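Long-range contact in hypothetical protein Rv2632c/MT2708 (Mycobacterium tuberculosis, PDB 2FGG), which is of unknown function and belongs to the Rv2632c-like family, being related to Rv1738 of the same organism: residues Ala28-Leu42 with Arg63-Leu75. Numbering follows the deposited sequence.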
loop_
_atom_site.group_PDB
_atom_site.type_symbol
_atom_site.label_atom_id
_atom_site.label_comp_id
_atom_site.label_asym_id
_atom_site.label_seq_id
_atom_site.Cartn_x
_atom_site.Cartn_y
_atom_site.Cartn_z
ATOM N N ALA A 28 4.338 1.245 1.592
ATOM C CA ALA A 28 3.531 2.412 1.207
ATOM C C ALA A 28 2.722 2.916 2.405
ATOM O O ALA A 28 1.773 2.264 2.840
ATOM C CB ALA A 28 2.620 2.074 0.049
ATOM N N ARG A 29 3.108 4.077 2.932
ATOM C CA ARG A 29 2.506 4.635 4.140
ATOM C C ARG A 29 1.490 5.725 3.830
ATOM O O ARG A 29 1.788 6.673 3.122
ATOM C CB ARG A 29 3.589 5.176 5.084
ATOM C CG ARG A 29 3.038 5.855 6.345
ATOM C CD ARG A 29 4.120 6.494 7.208
ATOM N NE ARG A 29 5.073 7.274 6.417
ATOM C CZ ARG A 29 6.155 7.879 6.908
ATOM N NH1 ARG A 29 6.439 7.813 8.206
ATOM N NH2 ARG A 29 6.954 8.556 6.093
ATOM N N LEU A 30 0.291 5.574 4.377
ATOM C CA LEU A 30 -0.761 6.577 4.268
ATOM C C LEU A 30 -1.275 6.948 5.664
ATOM O O LEU A 30 -1.569 6.069 6.478
ATOM C CB LEU A 30 -1.905 6.049 3.388
ATOM C CG LEU A 30 -3.235 6.815 3.313
ATOM C CD1 LEU A 30 -3.071 8.208 2.705
ATOM C CD2 LEU A 30 -4.256 6.015 2.534
ATOM N N SER A 31 -1.358 8.246 5.946
ATOM C CA SER A 31 -2.015 8.727 7.154
ATOM C C SER A 31 -3.488 8.908 6.852
ATOM O O SER A 31 -3.853 9.724 6.005
ATOM C CB SER A 31 -1.411 10.048 7.618
ATOM O OG SER A 31 -0.182 9.837 8.285
ATOM N N TRP A 32 -4.330 8.138 7.534
ATOM C CA TRP A 32 -5.767 8.134 7.238
ATOM C C TRP A 32 -6.646 7.891 8.462
ATOM O O TRP A 32 -6.419 6.953 9.226
ATOM C CB TRP A 32 -6.102 7.119 6.135
ATOM C CG TRP A 32 -7.516 7.225 5.668
ATOM C CD1 TRP A 32 -8.548 6.391 5.982
ATOM C CD2 TRP A 32 -8.064 8.244 4.826
ATOM N NE1 TRP A 32 -9.704 6.822 5.380
ATOM C CE2 TRP A 32 -9.436 7.959 4.666
ATOM C CE3 TRP A 32 -7.527 9.374 4.191
ATOM C CZ2 TRP A 32 -10.284 8.762 3.892
ATOM C CZ3 TRP A 32 -8.372 10.175 3.426
ATOM C CH2 TRP A 32 -9.733 9.861 3.282
ATOM N N ALA A 33 -7.655 8.748 8.624
ATOM C CA ALA A 33 -8.601 8.674 9.730
ATOM C C ALA A 33 -7.875 8.524 11.061
ATOM O O ALA A 33 -8.259 7.713 11.903
ATOM C CB ALA A 33 -9.593 7.532 9.513
ATOM N N GLY A 34 -6.811 9.303 11.237
ATOM C CA GLY A 34 -6.033 9.275 12.474
ATOM C C GLY A 34 -5.212 8.017 12.718
ATOM O O GLY A 34 -4.810 7.743 13.854
ATOM N N ARG A 35 -4.955 7.255 11.660
ATOM C CA ARG A 35 -4.095 6.085 11.768
ATOM C C ARG A 35 -3.027 6.049 10.671
ATOM O O ARG A 35 -3.214 6.586 9.578
ATOM C CB ARG A 35 -4.926 4.790 11.816
ATOM C CG ARG A 35 -5.511 4.346 10.485
ATOM C CD ARG A 35 -6.667 3.362 10.650
ATOM N NE ARG A 35 -7.915 4.059 10.959
ATOM C CZ ARG A 35 -9.071 3.460 11.233
ATOM N NH1 ARG A 35 -9.149 2.131 11.234
ATOM N NH2 ARG A 35 -10.149 4.193 11.509
ATOM N N GLN A 36 -1.894 5.441 11.001
ATOM C CA GLN A 36 -0.808 5.236 10.058
ATOM C C GLN A 36 -1.057 3.909 9.395
ATOM O O GLN A 36 -1.009 2.870 10.040
ATOM C CB GLN A 36 0.545 5.192 10.775
ATOM C CG GLN A 36 0.853 6.407 11.629
ATOM C CD GLN A 36 0.886 7.694 10.825
ATOM O OE1 GLN A 36 1.383 7.725 9.698
ATOM N NE2 GLN A 36 0.354 8.766 11.404
HETATM N N MSE A 37 -1.341 3.939 8.108
HETATM C CA MSE A 37 -1.570 2.706 7.386
HETATM C C MSE A 37 -0.372 2.402 6.506
HETATM O O MSE A 37 0.125 3.276 5.805
HETATM C CB MSE A 37 -2.851 2.806 6.574
HETATM C CG MSE A 37 -4.059 3.086 7.434
HETATM SE SE MSE A 37 -5.676 3.229 6.387
HETATM C CE MSE A 37 -5.930 1.399 5.905
ATOM N N VAL A 38 0.108 1.167 6.573
ATOM C CA VAL A 38 1.271 0.759 5.793
ATOM C C VAL A 38 0.960 -0.497 5.009
ATOM O O VAL A 38 0.585 -1.519 5.572
ATOM C CB VAL A 38 2.521 0.516 6.673
ATOM C CG1 VAL A 38 3.755 0.313 5.805
ATOM C CG2 VAL A 38 2.741 1.674 7.621
ATOM N N GLY A 39 1.108 -0.398 3.698
ATOM C CA GLY A 39 1.049 -1.554 2.821
ATOM C C GLY A 39 2.456 -2.064 2.612
ATOM O O GLY A 39 3.374 -1.279 2.378
ATOM N N VAL A 40 2.638 -3.377 2.721
ATOM C CA VAL A 40 3.960 -3.971 2.582
ATOM C C VAL A 40 3.960 -4.947 1.414
ATOM O O VAL A 40 3.073 -5.787 1.307
ATOM C CB VAL A 40 4.416 -4.664 3.888
ATOM C CG1 VAL A 40 5.909 -4.958 3.844
ATOM C CG2 VAL A 40 4.107 -3.792 5.096
ATOM N N GLY A 41 4.953 -4.805 0.538
ATOM C CA GLY A 41 5.120 -5.674 -0.622
ATOM C C GLY A 41 6.532 -6.221 -0.769
ATOM O O GLY A 41 7.499 -5.531 -0.473
ATOM N N LEU A 42 6.642 -7.462 -1.239
ATOM C CA LEU A 42 7.924 -8.153 -1.349
ATOM C C LEU A 42 8.069 -8.906 -2.658
ATOM O O LEU A 42 7.159 -9.616 -3.068
ATOM C CB LEU A 42 8.073 -9.149 -0.204
ATOM C CG LEU A 42 8.506 -8.586 1.144
ATOM C CD1 LEU A 42 7.662 -9.172 2.260
ATOM C CD2 LEU A 42 9.989 -8.859 1.371
ATOM N N ARG A 63 2.705 -4.790 -5.012
ATOM C CA ARG A 63 2.221 -5.601 -3.888
ATOM C C ARG A 63 1.955 -4.760 -2.633
ATOM O O ARG A 63 1.002 -5.018 -1.900
ATOM C CB ARG A 63 3.189 -6.737 -3.597
ATOM C CG ARG A 63 3.373 -7.642 -4.785
ATOM C CD ARG A 63 4.346 -8.750 -4.536
ATOM N NE ARG A 63 4.058 -9.854 -5.442
ATOM C CZ ARG A 63 4.952 -10.725 -5.884
ATOM N NH1 ARG A 63 6.215 -10.628 -5.508
ATOM N NH2 ARG A 63 4.580 -11.688 -6.715
ATOM N N ALA A 64 2.787 -3.748 -2.407
ATOM C CA ALA A 64 2.571 -2.812 -1.321
ATOM C C ALA A 64 1.260 -2.050 -1.486
ATOM O O ALA A 64 0.521 -1.890 -0.535
ATOM C CB ALA A 64 3.733 -1.861 -1.201
ATOM N N LEU A 65 0.967 -1.581 -2.691
ATOM C CA LEU A 65 -0.246 -0.796 -2.936
ATOM C C LEU A 65 -1.520 -1.641 -2.861
ATOM O O LEU A 65 -2.547 -1.155 -2.403
ATOM C CB LEU A 65 -0.157 -0.069 -4.283
ATOM C CG LEU A 65 0.925 1.005 -4.443
ATOM C CD1 LEU A 65 0.883 1.563 -5.849
ATOM C CD2 LEU A 65 0.818 2.132 -3.411
ATOM N N SER A 66 -1.438 -2.890 -3.321
ATOM C CA SER A 66 -2.503 -3.880 -3.173
ATOM C C SER A 66 -2.832 -4.094 -1.722
ATOM O O SER A 66 -3.997 -4.171 -1.353
ATOM C CB SER A 66 -2.084 -5.243 -3.733
ATOM O OG SER A 66 -1.662 -5.135 -5.068
ATOM N N ASP A 67 -1.792 -4.244 -0.910
ATOM C CA ASP A 67 -1.944 -4.463 0.516
ATOM C C ASP A 67 -2.705 -3.285 1.112
ATOM O O ASP A 67 -3.674 -3.465 1.837
ATOM C CB ASP A 67 -0.573 -4.602 1.176
ATOM C CG ASP A 67 -0.664 -4.957 2.641
ATOM O OD1 ASP A 67 -1.721 -5.470 3.060
ATOM O OD2 ASP A 67 0.316 -4.740 3.384
ATOM N N LEU A 68 -2.267 -2.079 0.780
ATOM C CA LEU A 68 -2.856 -0.880 1.326
ATOM C C LEU A 68 -4.284 -0.716 0.816
ATOM O O LEU A 68 -5.173 -0.355 1.589
ATOM C CB LEU A 68 -1.989 0.334 0.998
ATOM C CG LEU A 68 -2.401 1.711 1.519
ATOM C CD1 LEU A 68 -2.420 1.771 3.039
ATOM C CD2 LEU A 68 -1.469 2.752 0.959
ATOM N N ALA A 69 -4.505 -0.986 -0.471
ATOM C CA ALA A 69 -5.852 -0.971 -1.043
ATOM C C ALA A 69 -6.780 -1.924 -0.286
ATOM O O ALA A 69 -7.900 -1.547 0.064
ATOM C CB ALA A 69 -5.818 -1.322 -2.509
ATOM N N ASN A 70 -6.299 -3.139 -0.006
ATOM C CA ASN A 70 -7.071 -4.139 0.729
ATOM C C ASN A 70 -7.389 -3.700 2.150
ATOM O O ASN A 70 -8.467 -3.974 2.667
ATOM C CB ASN A 70 -6.353 -5.483 0.764
ATOM C CG ASN A 70 -6.235 -6.128 -0.610
ATOM O OD1 ASN A 70 -7.070 -5.920 -1.505
ATOM N ND2 ASN A 70 -5.183 -6.920 -0.787
ATOM N N GLN A 71 -6.447 -3.021 2.785
ATOM C CA GLN A 71 -6.686 -2.468 4.106
ATOM C C GLN A 71 -7.750 -1.375 4.041
ATOM O O GLN A 71 -8.581 -1.262 4.939
ATOM C CB GLN A 71 -5.395 -1.916 4.693
ATOM C CG GLN A 71 -4.431 -2.983 5.154
ATOM C CD GLN A 71 -3.106 -2.398 5.516
ATOM O OE1 GLN A 71 -3.023 -1.496 6.338
ATOM N NE2 GLN A 71 -2.055 -2.901 4.907
ATOM N N LEU A 72 -7.732 -0.589 2.969
ATOM C CA LEU A 72 -8.706 0.469 2.787
ATOM C C LEU A 72 -10.098 -0.073 2.438
ATOM O O LEU A 72 -11.115 0.548 2.783
ATOM C CB LEU A 72 -8.217 1.468 1.738
ATOM C CG LEU A 72 -7.137 2.446 2.201
ATOM C CD1 LEU A 72 -6.456 3.085 1.017
ATOM C CD2 LEU A 72 -7.735 3.504 3.122
ATOM N N PHE A 73 -10.137 -1.227 1.766
ATOM C CA PHE A 73 -11.394 -1.919 1.488
ATOM C C PHE A 73 -11.976 -2.490 2.780
ATOM O O PHE A 73 -13.177 -2.419 3.017
ATOM C CB PHE A 73 -11.212 -3.033 0.451
ATOM C CG PHE A 73 -11.082 -2.542 -0.975
ATOM C CD1 PHE A 73 -12.054 -1.734 -1.546
ATOM C CD2 PHE A 73 -9.996 -2.929 -1.759
ATOM C CE1 PHE A 73 -11.928 -1.288 -2.867
ATOM C CE2 PHE A 73 -9.869 -2.499 -3.070
ATOM C CZ PHE A 73 -10.833 -1.674 -3.624
ATOM N N ALA A 74 -11.116 -3.039 3.620
ATOM C CA ALA A 74 -11.544 -3.529 4.926
ATOM C C ALA A 74 -12.069 -2.394 5.808
ATOM O O ALA A 74 -12.998 -2.583 6.586
ATOM C CB ALA A 74 -10.413 -4.258 5.612
ATOM N N LEU A 75 -11.481 -1.211 5.674
ATOM C CA LEU A 75 -11.900 -0.061 6.467
ATOM C C LEU A 75 -13.245 0.469 5.984
ATOM O O LEU A 75 -14.094 0.863 6.788
ATOM C CB LEU A 75 -10.839 1.034 6.425
ATOM C CG LEU A 75 -11.079 2.289 7.272
ATOM C CD1 LEU A 75 -11.464 1.947 8.712
ATOM C CD2 LEU A 75 -9.853 3.165 7.243
HETATM O O HOH W 1 -1.211 -0.822 8.399
#
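Asp67, Gln71 and Arg63 of the helix take three backbone groups along residues 35-42, one of the two edge strands of the sheet within this chain. Asp67 OD2 accepts the N-H of Val40 at 2.8 Å through its anti lone pair, in a nearly straight bond (169°). One helical turn on, Gln71 NE2 donates to Val38 O at 3.1 Å, lying above the plane of that carbonyl, and also to Asp67 OD1, which it meets from above the carboxylate plane. The two side chains thus steady each other, and a water accepting from Val38 N and donating to Gln71 OE1 engages the other end of the amide. Arg63, extended from CG to NE, reaches Leu42 O with NH1 (2.8 Å) in a more bent bond.

Gly39 and Gly41 let the helix come this close: the axes of 35-42 and 63-75 approach to 5.5 Å, and Gly39 CA makes a CA-H...O contact with Ala64 O at 3.4 Å. Towards the hairpin turn the gap widens and side chains fill it. Leu68, with CG anti to its N (chi1 -178°), sets CD1 against Met37 CB (3.7 Å) and CD2 by Leu30 CB and Ala28. Met37, a selenomethionine, bends at chi3 (72°), bringing CE to Gln71 CB and SE to Leu72 CD2. Leu75 CD2 meets the edge of the Trp32 ring in its plane, 3.7 Å from CD1, and also lies over one face of the Arg35 guanidinium.

Backbone hydrogen bonds between 28-32 and 35-42 form a beta hairpin closed by a type I' turn from Trp32 to Arg35. The helix, part of 54-83, packs across one face of the three-stranded antiparallel sheet, running roughly antiparallel to 35-42; strand 24-32 is central, with 14-19 beyond it.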